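Local coordinates for delta-like protein (Rattus norvegicus, PDB 4XL1) that probably serves as a Delta-family ligand that engages Notch receptors through its N-terminal C2-like domain and the DSL domain that follows, at residues Arg17-Leu20 against Arg24-Glu27; Arg31-Ile36 against Pro111-Ile116; Gly89-Asn94 against Tyr145-Val150; Ser117-Gln122 against Asp134-Thr139. The protein carries 3 engineered substitutions. All coordinates share one frame; numbering follows the deposited sequence. Where two conformers were deposited one is given.

Contact 1: Arg17-Leu20 against Arg24-Glu27; sequences RGML and RPCE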
loop_
_atom_site.group_PDB
_atom_site.type_symbol
_atom_site.label_atom_id
_atom_site.label_comp_id
_atom_site.label_asym_id
_atom_site.label_seq_id
_atom_site.Cartn_x
_atom_site.Cartn_y
_atom_site.Cartn_z
ATOM N N ARG B 17 -20.251 27.602 -13.532
ATOM C CA ARG B 17 -21.048 27.734 -14.749
ATOM C C ARG B 17 -21.621 26.402 -15.218
ATOM O O ARG B 17 -22.304 26.342 -16.241
ATOM C CB ARG B 17 -20.229 28.395 -15.859
ATOM C CG ARG B 17 -20.003 29.879 -15.619
ATOM C CD ARG B 17 -18.995 30.485 -16.575
ATOM N NE ARG B 17 -18.480 31.750 -16.058
ATOM C CZ ARG B 17 -19.154 32.896 -16.103
ATOM N NH1 ARG B 17 -20.363 32.935 -16.651
ATOM N NH2 ARG B 17 -18.621 34.003 -15.608
ATOM N N GLY B 18 -21.341 25.342 -14.464
ATOM C CA GLY B 18 -21.902 24.030 -14.734
ATOM C C GLY B 18 -21.624 23.514 -16.130
ATOM O O GLY B 18 -22.541 23.145 -16.862
ATOM N N MET B 19 -20.350 23.489 -16.500
ATOM C CA MET B 19 -19.961 23.133 -17.857
ATOM C C MET B 19 -19.325 21.750 -17.925
ATOM O O MET B 19 -18.751 21.267 -16.948
ATOM C CB MET B 19 -19.002 24.184 -18.410
ATOM C CG MET B 19 -19.533 25.599 -18.280
ATOM S SD MET B 19 -20.717 26.012 -19.572
ATOM C CE MET B 19 -19.667 25.856 -21.008
ATOM N N LEU B 20 -19.434 21.116 -19.087
ATOM C CA LEU B 20 -18.723 19.875 -19.348
ATOM C C LEU B 20 -17.393 20.163 -20.026
ATOM O O LEU B 20 -17.134 21.289 -20.452
ATOM C CB LEU B 20 -19.564 18.934 -20.215
ATOM C CG LEU B 20 -20.764 18.274 -19.539
ATOM C CD1 LEU B 20 -21.669 17.609 -20.563
ATOM C CD2 LEU B 20 -20.272 17.260 -18.520
ATOM N N ARG B 24 -20.198 21.855 -23.440
ATOM C CA ARG B 24 -21.648 21.886 -23.292
ATOM C C ARG B 24 -21.999 22.079 -21.824
ATOM O O ARG B 24 -21.315 21.550 -20.949
ATOM C CB ARG B 24 -22.283 20.609 -23.838
ATOM C CG ARG B 24 -22.002 20.379 -25.310
ATOM C CD ARG B 24 -22.222 18.929 -25.687
ATOM N NE ARG B 24 -22.111 18.719 -27.126
ATOM C CZ ARG B 24 -22.146 17.526 -27.708
ATOM N NH1 ARG B 24 -22.290 16.432 -26.973
ATOM N NH2 ARG B 24 -22.035 17.425 -29.025
ATOM N N PRO B 25 -23.066 22.838 -21.541
ATOM C CA PRO B 25 -23.440 22.972 -20.133
ATOM C C PRO B 25 -24.116 21.708 -19.626
ATOM O O PRO B 25 -24.867 21.071 -20.366
ATOM C CB PRO B 25 -24.425 24.151 -20.129
ATOM C CG PRO B 25 -24.367 24.744 -21.517
ATOM C CD PRO B 25 -23.928 23.641 -22.421
ATOM N N CYS B 26 -23.835 21.345 -18.381
ATOM C CA CYS B 26 -24.538 20.249 -17.737
ATOM C C CYS B 26 -25.994 20.648 -17.584
ATOM O O CYS B 26 -26.298 21.802 -17.284
ATOM C CB CYS B 26 -23.919 19.920 -16.384
ATOM S SG CYS B 26 -22.230 19.300 -16.460
ATOM N N GLU B 27 -26.901 19.714 -17.818
ATOM C CA GLU B 27 -28.304 20.076 -17.811
ATOM C C GLU B 27 -29.098 19.183 -16.863
ATOM O O GLU B 27 -29.106 17.962 -17.017
ATOM C CB GLU B 27 -28.861 20.028 -19.228
ATOM C CG GLU B 27 -30.294 20.476 -19.339
ATOM C CD GLU B 27 -30.652 20.844 -20.759
ATOM O OE1 GLU B 27 -29.746 20.812 -21.620
ATOM O OE2 GLU B 27 -31.822 21.200 -21.008
#

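Contact 2: Arg31-Ile36 against Pro111-Ile116; sequences RTFFRI and PGNSLI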
loop_
_atom_site.group_PDB
_atom_site.type_symbol
_atom_site.label_atom_id
_atom_site.label_comp_id
_atom_site.label_asym_id
_atom_site.label_seq_id
_atom_site.Cartn_x
_atom_site.Cartn_y
_atom_site.Cartn_z
ATOM N N ARG B 31 -24.102 17.037 -12.032
ATOM C CA ARG B 31 -24.292 16.086 -10.954
ATOM C C ARG B 31 -23.017 15.275 -10.846
ATOM O O ARG B 31 -22.783 14.332 -11.604
ATOM C CB ARG B 31 -25.521 15.232 -11.238
ATOM C CG ARG B 31 -26.782 16.089 -11.317
ATOM C CD ARG B 31 -27.989 15.316 -11.796
ATOM N NE ARG B 31 -28.339 14.240 -10.882
ATOM C CZ ARG B 31 -28.173 12.953 -11.163
ATOM N NH1 ARG B 31 -27.674 12.592 -12.338
ATOM N NH2 ARG B 31 -28.512 12.030 -10.275
ATOM N N THR B 32 -22.198 15.662 -9.878
ATOM C CA THR B 32 -20.782 15.344 -9.897
ATOM C C THR B 32 -20.399 14.164 -9.019
ATOM O O THR B 32 -20.694 14.139 -7.825
ATOM C CB THR B 32 -19.954 16.569 -9.454
ATOM O OG1 THR B 32 -20.405 17.736 -10.156
ATOM C CG2 THR B 32 -18.477 16.351 -9.729
ATOM N N PHE B 33 -19.734 13.186 -9.627
ATOM C CA PHE B 33 -19.124 12.093 -8.885
ATOM C C PHE B 33 -17.665 12.013 -9.312
ATOM O O PHE B 33 -17.265 12.647 -10.290
ATOM C CB PHE B 33 -19.858 10.765 -9.111
ATOM C CG PHE B 33 -19.566 10.107 -10.434
ATOM C CD1 PHE B 33 -20.312 10.421 -11.558
ATOM C CD2 PHE B 33 -18.566 9.152 -10.547
ATOM C CE1 PHE B 33 -20.058 9.809 -12.771
ATOM C CE2 PHE B 33 -18.304 8.540 -11.759
ATOM C CZ PHE B 33 -19.051 8.868 -12.871
ATOM N N PHE B 34 -16.868 11.242 -8.586
ATOM C CA PHE B 34 -15.432 11.258 -8.818
ATOM C C PHE B 34 -14.858 9.877 -9.096
ATOM O O PHE B 34 -15.345 8.861 -8.596
ATOM C CB PHE B 34 -14.714 11.887 -7.622
ATOM C CG PHE B 34 -15.095 13.322 -7.370
ATOM C CD1 PHE B 34 -16.233 13.631 -6.643
ATOM C CD2 PHE B 34 -14.322 14.361 -7.864
ATOM C CE1 PHE B 34 -16.592 14.947 -6.410
ATOM C CE2 PHE B 34 -14.675 15.680 -7.635
ATOM C CZ PHE B 34 -15.812 15.973 -6.908
ATOM N N ARG B 35 -13.804 9.868 -9.904
ATOM C CA ARG B 35 -13.066 8.655 -10.202
ATOM C C ARG B 35 -11.607 8.784 -9.793
ATOM O O ARG B 35 -10.941 9.764 -10.133
ATOM C CB ARG B 35 -13.163 8.317 -11.685
ATOM C CG ARG B 35 -14.558 7.973 -12.145
ATOM C CD ARG B 35 -14.475 6.706 -12.962
ATOM N NE ARG B 35 -14.997 6.842 -14.311
ATOM C CZ ARG B 35 -14.897 5.889 -15.228
ATOM N NH1 ARG B 35 -14.287 4.748 -14.932
ATOM N NH2 ARG B 35 -15.394 6.079 -16.442
ATOM N N ILE B 36 -11.105 7.793 -9.069
ATOM C CA ILE B 36 -9.755 7.897 -8.550
ATOM C C ILE B 36 -8.905 6.801 -9.164
ATOM O O ILE B 36 -9.287 5.634 -9.151
ATOM C CB ILE B 36 -9.718 7.776 -7.011
ATOM C CG1 ILE B 36 -10.610 8.835 -6.349
ATOM C CG2 ILE B 36 -8.280 7.827 -6.508
ATOM C CD1 ILE B 36 -10.152 10.254 -6.567
ATOM N N PRO B 111 -24.513 4.783 -18.692
ATOM C CA PRO B 111 -24.120 4.953 -20.098
ATOM C C PRO B 111 -23.962 6.398 -20.589
ATOM O O PRO B 111 -23.278 6.608 -21.590
ATOM C CB PRO B 111 -25.271 4.279 -20.850
ATOM C CG PRO B 111 -26.451 4.495 -19.966
ATOM C CD PRO B 111 -25.924 4.376 -18.561
ATOM N N GLY B 112 -24.572 7.368 -19.915
ATOM C CA GLY B 112 -24.585 8.735 -20.415
ATOM C C GLY B 112 -23.527 9.681 -19.870
ATOM O O GLY B 112 -23.565 10.881 -20.145
ATOM N N ASN B 113 -22.570 9.145 -19.119
ATOM C CA ASN B 113 -21.590 9.969 -18.409
ATOM C C ASN B 113 -20.683 10.825 -19.292
ATOM O O ASN B 113 -20.213 10.384 -20.341
ATOM C CB ASN B 113 -20.719 9.083 -17.518
ATOM C CG ASN B 113 -21.529 8.311 -16.501
ATOM O OD1 ASN B 113 -22.678 8.652 -16.219
ATOM N ND2 ASN B 113 -20.933 7.268 -15.937
ATOM N N SER B 114 -20.446 12.056 -18.846
ATOM C CA SER B 114 -19.545 12.971 -19.533
ATOM C C SER B 114 -18.541 13.578 -18.553
ATOM O O SER B 114 -18.898 13.968 -17.442
ATOM C CB SER B 114 -20.335 14.079 -20.235
ATOM O OG SER B 114 -21.332 13.537 -21.084
ATOM N N LEU B 115 -17.284 13.651 -18.979
ATOM C CA LEU B 115 -16.207 14.200 -18.161
ATOM C C LEU B 115 -16.357 15.703 -17.940
ATOM O O LEU B 115 -16.745 16.436 -18.847
ATOM C CB LEU B 115 -14.853 13.898 -18.808
ATOM C CG LEU B 115 -13.586 14.374 -18.092
ATOM C CD1 LEU B 115 -13.322 13.542 -16.847
ATOM C CD2 LEU B 115 -12.400 14.311 -19.038
ATOM N N ILE B 116 -16.053 16.154 -16.726
ATOM C CA ILE B 116 -16.071 17.578 -16.413
ATOM C C ILE B 116 -14.658 18.143 -16.491
ATOM O O ILE B 116 -14.382 19.045 -17.282
ATOM C CB ILE B 116 -16.656 17.843 -15.012
ATOM C CG1 ILE B 116 -18.128 17.429 -14.968
ATOM C CG2 ILE B 116 -16.498 19.306 -14.632
ATOM C CD1 ILE B 116 -18.791 17.663 -13.631
#

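Contact 3: Gly89-Asn94 against Tyr145-Val150; sequences GTFSLN and YSYRVV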
loop_
_atom_site.group_PDB
_atom_site.type_symbol
_atom_site.label_atom_id
_atom_site.label_comp_id
_atom_site.label_asym_id
_atom_site.label_seq_id
_atom_site.Cartn_x
_atom_site.Cartn_y
_atom_site.Cartn_z
ATOM N N GLY B 89 6.773 4.658 -1.537
ATOM C CA GLY B 89 7.283 5.953 -1.127
ATOM C C GLY B 89 6.987 7.032 -2.150
ATOM O O GLY B 89 6.985 8.220 -1.825
ATOM N N THR B 90 6.733 6.620 -3.389
ATOM C CA THR B 90 6.313 7.549 -4.435
ATOM C C THR B 90 5.075 7.020 -5.149
ATOM O O THR B 90 4.751 5.835 -5.059
ATOM C CB THR B 90 7.428 7.802 -5.470
ATOM O OG1 THR B 90 7.807 6.568 -6.091
ATOM C CG2 THR B 90 8.644 8.439 -4.808
ATOM N N PHE B 91 4.392 7.903 -5.871
ATOM C CA PHE B 91 3.102 7.566 -6.461
ATOM C C PHE B 91 2.689 8.496 -7.593
ATOM O O PHE B 91 3.295 9.546 -7.811
ATOM C CB PHE B 91 2.020 7.596 -5.382
ATOM C CG PHE B 91 1.632 8.988 -4.964
ATOM C CD1 PHE B 91 2.441 9.714 -4.104
ATOM C CD2 PHE B 91 0.469 9.575 -5.440
ATOM C CE1 PHE B 91 2.098 10.996 -3.721
ATOM C CE2 PHE B 91 0.121 10.859 -5.062
ATOM C CZ PHE B 91 0.935 11.570 -4.199
ATOM N N SER B 92 1.646 8.089 -8.309
ATOM C CA SER B 92 0.930 8.970 -9.223
ATOM C C SER B 92 -0.549 8.936 -8.857
ATOM O O SER B 92 -1.090 7.877 -8.537
ATOM C CB SER B 92 1.134 8.552 -10.681
ATOM O OG SER B 92 2.495 8.642 -11.063
ATOM N N LEU B 93 -1.201 10.094 -8.885
ATOM C CA LEU B 93 -2.623 10.153 -8.570
ATOM C C LEU B 93 -3.403 10.920 -9.628
ATOM O O LEU B 93 -3.055 12.046 -9.985
ATOM C CB LEU B 93 -2.851 10.787 -7.197
ATOM C CG LEU B 93 -4.320 10.920 -6.791
ATOM C CD1 LEU B 93 -4.985 9.553 -6.730
ATOM C CD2 LEU B 93 -4.455 11.647 -5.462
ATOM N N ASN B 94 -4.463 10.293 -10.124
ATOM C CA ASN B 94 -5.327 10.910 -11.116
ATOM C C ASN B 94 -6.756 10.999 -10.597
ATOM O O ASN B 94 -7.377 9.983 -10.288
ATOM C CB ASN B 94 -5.278 10.125 -12.428
ATOM C CG ASN B 94 -6.182 10.709 -13.494
ATOM O OD1 ASN B 94 -7.036 10.016 -14.046
ATOM N ND2 ASN B 94 -6.001 11.991 -13.789
ATOM N N TYR B 145 -8.401 19.215 -1.908
ATOM C CA TYR B 145 -8.361 17.897 -1.284
ATOM C C TYR B 145 -7.108 17.679 -0.442
ATOM O O TYR B 145 -6.195 18.503 -0.438
ATOM C CB TYR B 145 -8.451 16.814 -2.360
ATOM C CG TYR B 145 -7.260 16.780 -3.296
ATOM C CD1 TYR B 145 -7.113 17.725 -4.304
ATOM C CD2 TYR B 145 -6.287 15.796 -3.178
ATOM C CE1 TYR B 145 -6.028 17.697 -5.161
ATOM C CE2 TYR B 145 -5.201 15.757 -4.031
ATOM C CZ TYR B 145 -5.076 16.710 -5.019
ATOM O OH TYR B 145 -3.992 16.668 -5.867
ATOM N N SER B 146 -7.079 16.559 0.274
ATOM C CA SER B 146 -5.901 16.167 1.036
ATOM C C SER B 146 -5.806 14.646 1.112
ATOM O O SER B 146 -6.810 13.946 0.973
ATOM C CB SER B 146 -5.930 16.778 2.440
ATOM O OG SER B 146 -7.224 16.695 3.010
ATOM N N TYR B 147 -4.600 14.136 1.346
ATOM C CA TYR B 147 -4.380 12.694 1.327
ATOM C C TYR B 147 -3.259 12.252 2.263
ATOM O O TYR B 147 -2.440 13.060 2.699
ATOM C CB TYR B 147 -4.073 12.225 -0.096
ATOM C CG TYR B 147 -2.864 12.888 -0.715
ATOM C CD1 TYR B 147 -2.983 14.081 -1.417
ATOM C CD2 TYR B 147 -1.602 12.319 -0.600
ATOM C CE1 TYR B 147 -1.881 14.689 -1.986
ATOM C CE2 TYR B 147 -0.493 12.920 -1.163
ATOM C CZ TYR B 147 -0.639 14.104 -1.856
ATOM O OH TYR B 147 0.461 14.706 -2.421
ATOM N N ARG B 148 -3.229 10.954 2.553
ATOM C CA ARG B 148 -2.183 10.365 3.380
ATOM C C ARG B 148 -2.118 8.853 3.183
ATOM O O ARG B 148 -3.006 8.260 2.571
ATOM C CB ARG B 148 -2.427 10.679 4.857
ATOM C CG ARG B 148 -3.677 10.018 5.422
ATOM C CD ARG B 148 -3.856 10.322 6.900
ATOM N NE ARG B 148 -4.991 9.603 7.473
ATOM C CZ ARG B 148 -5.349 9.670 8.752
ATOM N NH1 ARG B 148 -4.661 10.428 9.594
ATOM N NH2 ARG B 148 -6.394 8.980 9.189
ATOM N N VAL B 149 -1.060 8.237 3.698
ATOM C CA VAL B 149 -0.994 6.783 3.780
ATOM C C VAL B 149 -0.783 6.367 5.229
ATOM O O VAL B 149 0.198 6.761 5.859
ATOM C CB VAL B 149 0.135 6.199 2.910
ATOM C CG1 VAL B 149 0.318 4.717 3.206
ATOM C CG2 VAL B 149 -0.163 6.413 1.439
ATOM N N VAL B 150 -1.710 5.577 5.757
ATOM C CA VAL B 150 -1.614 5.102 7.133
ATOM C C VAL B 150 -1.689 3.584 7.194
ATOM O O VAL B 150 -2.171 2.939 6.263
ATOM C CB VAL B 150 -2.725 5.696 8.022
ATOM C CG1 VAL B 150 -2.513 7.188 8.215
ATOM C CG2 VAL B 150 -4.096 5.410 7.427
#

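Contact 4: Ser117-Gln122 against Asp134-Thr139; sequences SQIIIQ and DEQNNT. With NAG (2-acetamido-2-deoxy-beta-D-glucopyranose), chain E.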
loop_
_atom_site.group_PDB
_atom_site.type_symbol
_atom_site.label_atom_id
_atom_site.label_comp_id
_atom_site.label_asym_id
_atom_site.label_seq_id
_atom_site.Cartn_x
_atom_site.Cartn_y
_atom_site.Cartn_z
ATOM N N SER B 117 -13.769 17.590 -15.673
ATOM C CA SER B 117 -12.358 17.957 -15.685
ATOM C C SER B 117 -11.566 16.931 -14.891
ATOM O O SER B 117 -12.140 16.091 -14.200
ATOM C CB SER B 117 -12.142 19.359 -15.107
ATOM O OG SER B 117 -12.312 19.369 -13.700
ATOM N N GLN B 118 -10.245 17.002 -14.982
ATOM C CA GLN B 118 -9.403 16.070 -14.254
ATOM C C GLN B 118 -8.050 16.679 -13.944
ATOM O O GLN B 118 -7.593 17.601 -14.621
ATOM C CB GLN B 118 -9.228 14.763 -15.035
ATOM C CG GLN B 118 -8.424 14.892 -16.322
ATOM C CD GLN B 118 -8.176 13.551 -16.991
ATOM O OE1 GLN B 118 -7.801 12.577 -16.336
ATOM N NE2 GLN B 118 -8.396 13.491 -18.300
ATOM N N ILE B 119 -7.411 16.147 -12.912
ATOM C CA ILE B 119 -6.087 16.595 -12.528
ATOM C C ILE B 119 -5.170 15.395 -12.407
ATOM O O ILE B 119 -5.627 14.257 -12.300
ATOM C CB ILE B 119 -6.110 17.381 -11.193
ATOM C CG1 ILE B 119 -6.773 16.561 -10.079
ATOM C CG2 ILE B 119 -6.823 18.714 -11.370
ATOM C CD1 ILE B 119 -5.798 15.836 -9.165
ATOM N N ILE B 120 -3.872 15.657 -12.424
ATOM C CA ILE B 120 -2.887 14.598 -12.320
ATOM C C ILE B 120 -1.730 15.082 -11.457
ATOM O O ILE B 120 -1.126 16.122 -11.726
ATOM C CB ILE B 120 -2.390 14.149 -13.715
ATOM C CG1 ILE B 120 -1.272 13.115 -13.581
ATOM C CG2 ILE B 120 -1.964 15.346 -14.563
ATOM C CD1 ILE B 120 -1.744 11.799 -13.011
ATOM N N ILE B 121 -1.446 14.343 -10.392
ATOM C CA ILE B 121 -0.321 14.673 -9.530
ATOM C C ILE B 121 0.591 13.477 -9.323
ATOM O O ILE B 121 0.200 12.328 -9.530
ATOM C CB ILE B 121 -0.777 15.189 -8.150
ATOM C CG1 ILE B 121 -1.513 14.093 -7.378
ATOM C CG2 ILE B 121 -1.630 16.442 -8.298
ATOM C CD1 ILE B 121 -1.495 14.289 -5.875
ATOM N N GLN B 122 1.823 13.772 -8.927
ATOM C CA GLN B 122 2.813 12.757 -8.613
ATOM C C GLN B 122 3.756 13.325 -7.562
ATOM O O GLN B 122 3.918 14.541 -7.464
ATOM C CB GLN B 122 3.585 12.330 -9.865
ATOM C CG GLN B 122 4.301 13.467 -10.593
ATOM C CD GLN B 122 3.350 14.407 -11.318
ATOM O OE1 GLN B 122 2.584 13.987 -12.185
ATOM N NE2 GLN B 122 3.385 15.684 -10.950
ATOM N N ASP B 134 -3.646 19.923 -0.846
ATOM C CA ASP B 134 -3.414 20.399 -2.208
ATOM C C ASP B 134 -4.641 21.118 -2.782
ATOM O O ASP B 134 -5.774 20.813 -2.411
ATOM C CB ASP B 134 -3.024 19.225 -3.111
ATOM C CG ASP B 134 -2.566 19.669 -4.486
ATOM O OD1 ASP B 134 -1.867 20.700 -4.580
ATOM O OD2 ASP B 134 -2.913 18.987 -5.474
ATOM N N GLU B 135 -4.407 22.071 -3.682
ATOM C CA GLU B 135 -5.488 22.720 -4.428
ATOM C C GLU B 135 -5.157 22.770 -5.911
ATOM O O GLU B 135 -4.008 22.973 -6.278
ATOM C CB GLU B 135 -5.723 24.155 -3.954
ATOM C CG GLU B 135 -6.031 24.359 -2.494
ATOM C CD GLU B 135 -6.042 25.834 -2.145
ATOM O OE1 GLU B 135 -5.029 26.508 -2.420
ATOM O OE2 GLU B 135 -7.060 26.327 -1.618
ATOM N N GLN B 136 -6.163 22.595 -6.761
ATOM C CA GLN B 136 -5.972 22.756 -8.199
ATOM C C GLN B 136 -6.995 23.739 -8.765
ATOM O O GLN B 136 -8.188 23.441 -8.832
ATOM C CB GLN B 136 -6.063 21.407 -8.917
ATOM C CG GLN B 136 -5.231 20.299 -8.275
ATOM C CD GLN B 136 -3.896 20.081 -8.968
ATOM O OE1 GLN B 136 -3.788 20.204 -10.189
ATOM N NE2 GLN B 136 -2.870 19.757 -8.189
ATOM N N ASN B 137 -6.519 24.911 -9.173
ATOM C CA ASN B 137 -7.384 25.937 -9.745
ATOM C C ASN B 137 -7.197 26.059 -11.250
ATOM O O ASN B 137 -6.070 26.149 -11.729
ATOM C CB ASN B 137 -7.096 27.299 -9.113
ATOM C CG ASN B 137 -7.384 27.338 -7.630
ATOM O OD1 ASN B 137 -8.098 26.495 -7.087
ATOM N ND2 ASN B 137 -6.806 28.329 -6.961
ATOM N N ASN B 138 -8.296 26.067 -11.995
ATOM C CA ASN B 138 -8.254 26.482 -13.391
ATOM C C ASN B 138 -9.433 27.409 -13.641
ATOM O O ASN B 138 -10.244 27.626 -12.746
ATOM C CB ASN B 138 -8.269 25.284 -14.348
ATOM C CG ASN B 138 -9.521 24.440 -14.222
ATOM O OD1 ASN B 138 -10.599 24.837 -14.664
ATOM N ND2 ASN B 138 -9.379 23.260 -13.632
ATOM N N THR B 139 -9.529 27.966 -14.843
ATOM C CA THR B 139 -10.528 28.997 -15.105
ATOM C C THR B 139 -11.962 28.474 -14.997
ATOM O O THR B 139 -12.867 29.216 -14.621
ATOM C CB THR B 139 -10.333 29.634 -16.494
ATOM O OG1 THR B 139 -10.594 28.662 -17.513
ATOM C CG2 THR B 139 -8.912 30.153 -16.648
HETATM C C1 NAG E . -6.931 28.530 -5.545
HETATM C C2 NAG E . -5.705 29.247 -5.008
HETATM C C3 NAG E . -5.791 29.345 -3.497
HETATM C C4 NAG E . -7.065 30.085 -3.111
HETATM C C5 NAG E . -8.277 29.380 -3.723
HETATM C C6 NAG E . -9.570 30.132 -3.506
HETATM C C7 NAG E . -3.506 29.230 -6.085
HETATM C C8 NAG E . -2.286 28.423 -6.405
HETATM N N2 NAG E . -4.468 28.596 -5.410
HETATM O O3 NAG E . -4.636 30.012 -3.002
HETATM O O4 NAG E . -7.197 30.141 -1.694
HETATM O O5 NAG E . -8.116 29.242 -5.147
HETATM O O6 NAG E . -10.127 30.567 -4.739
HETATM O O7 NAG E . -3.616 30.403 -6.428
HETATM O O HOH W 1 -2.953 18.484 -12.492
#

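Contact 1: Arg17-Leu20 against Arg24-Glu27
In the loop joining strands 4-14 and 31-37 of the C2-like domain, Gly18-Leu20 and Arg24-Cys26 run antiparallel and meet through a single beta bridge at Met19 and Pro25. Two short backbone bonds flank that pair. Cys26 N donates to Gly18 O at 2.7 Å, and Leu20 N donates to Arg24 O, also at 2.7 Å. Gly18 O additionally receives a CA-H contact from Pro25 CA, 3.4 Å away. The positive phi of Gly18 (56°) suits a residue without a side chain where the chain turns into the bridge.

The side chains divide into two groups. Met19 runs alongside the Pro25 ring, its thioether curled so that SD lies 4.2 Å from Pro25 CB. Leu20 turns its CD2 branch onto the sulfur of Cys26, with CD2 to SG at 3.5 Å; Cys26 chi1 (-65°) sets SG beside its own backbone N, where the leucine meets it. Leu20 and Cys26 both touch His99, so the pair packs the loop against the end of strand 90-99. The whole is a short hairpin-like turn closed by one non-hydrogen-bonded pair, Met19-Pro25, in an inter-strand loop of the C2-like beta-sandwich, with the Cys26-Cys30 disulfide following it.

Contact 2: Arg31-Ile36 against Pro111-Ile116
Thr32 and Ile116 meet through the end of the isoleucine: CD1 reaches Thr32 OG1 at 3.8 Å and Thr32 CG2 at 4.1 Å, the isoleucine lying roughly perpendicular to the threonine side chain. Ile116 is extended toward the threonine, CD1 lying anti across chi2 (180°), which carries the methyl to the junction. The hydroxyl it touches is hydrogen-bonded to Cys30 O, just before the strand, so the methyl lies against a polar atom that already has a partner.

The second meeting is between Phe33 and Asn113. The amide nitrogen ND2 comes to 3.9 Å from CZ, approaching the ring obliquely with the ring and amide planes 61° apart. The amide is held at both ends, ND2 donating to Pro107 O while OD1 bonds with Thr100 OG1, and these two bonds probably fix its rotation.

Strands 31-37 and 114-124 belong to the four-stranded antiparallel sheet of the C2-like beta-sandwich, where strand 90-99 runs between them; their backbones are therefore not paired, and Thr32 CA and Ile116 CA are 8.3 Å apart.

Farther out, Phe33 packs its ring against Trp98 of that intervening strand, their planes about 25° apart, and also touches Pro107. Phe33 and Trp98 share backbone hydrogen bonding as well. Beyond Thr32, Phe13 of strand 4-14 adds to the packing, while Ile116 rests on Asn15 and Cys30.

Contact 3: Gly89-Asn94 against Tyr145-Val150
The aromatic contact pairs Phe91 with Tyr147, whose side chains approach from opposite directions across the buried interior of the C2-like domain. Phe91 CZ lies 3.6 Å from Tyr147 CE2 and 3.6 Å from Tyr147 OH. The rings meet obliquely, their centroids 5.5 Å apart and their planes at 67°, and the phenolic oxygen lies in the plane of the Phe91 ring, at its edge. Both side chains start toward the other strand, and CG between the backbone N and the carbonyl carbon (chi1 74° for Phe91, 58° for Tyr147) then sets where each ring lies.

The aliphatic contact is looser. Leu93 extends CD2 to 4.4 Å from Tyr145 CE2, again at an oblique approach to the ring. Leu93 also serves the aromatic pair from its own strand, since its CB sits at the edge of the Phe91 ring.

Polar bonding lies at the margin of this apolar layer. Tyr145 OH makes a weak hydrogen bond with Asp134 OD2 of the adjacent strand, so the ring touched by Leu93 is tethered at its far end.

The two backbones stay well apart, Leu93 CA and Tyr147 CA being 10.4 Å from each other, as expected for facing sheets of a beta-sandwich joined by side chains. Strand 90-99 lies between strands 31-37 and 114-124 in one sheet, while strand 142-151 lies between strands 4-14 and 132-137 in the other; Ile121 of strand 114-124 touches Phe91, Leu93 and Tyr145, and Leu8 of strand 4-14 lies against Tyr145.

Contact 4: Ser117-Gln122 against Asp134-Thr139
Ile119 and Ile121 of strand 114-124 set their methyls against Gln136 and Asp134 of strand 132-137, where the two sheets of the C2-like beta-sandwich face each other near the surface. The axes of the local strand segments are 9.2 Å apart. Ile119 lays its CG2 branch along the Gln136 side chain, touching CB at 3.7 Å and OE1 at 3.6 Å. Ile121 likewise uses CG2, which comes to 3.5 Å from Gln136 NE2 and also reaches Asp134 OD2. In both isoleucines CG2 is anti to the carbonyl carbon, which leaves this branch, not CG1, facing Gln136.

Hydrogen bonding fixes the amide over these methyls. Gln136 is bent at chi2 (-99°), folding back along its own strand so that NE2 donates to Asp134 OD2 at 2.8 Å, nearly in the amide plane and on the syn lone pair of the carboxylate. A water completes the link between strands, donating to Gln136 OE1 and accepting from Ile120 N.

Covalent attachment marks the outward side of strand 132-137: Asn137, whose side chain starts away from Ile119 and its neighbours, carries an N-linked N-acetylglucosamine, with Asn137 ND2 bonded to sugar C1 at 1.4 Å.

All four contacts lie in the C2-like domain. Contacts 2 and 3 are buried, contact 4 is at the surface, and contact 1 is a partly buried loop where backbone bonds do the joining. Contact 2 spans across strand 90-99 within one sheet, whereas contacts 3 and 4 cross between the two sheets, contact 3 with aromatic rings and a leucine, contact 4 with isoleucine methyls against an amide and a carboxylate. Contacts 3 and 4 abut, their strands being neighbours in both sheets. Contacts 2 and 4 share strand 114-124. Contact 1 touches contact 2, Leu20 packing on Ser114, but makes no touch with contacts 3 and 4.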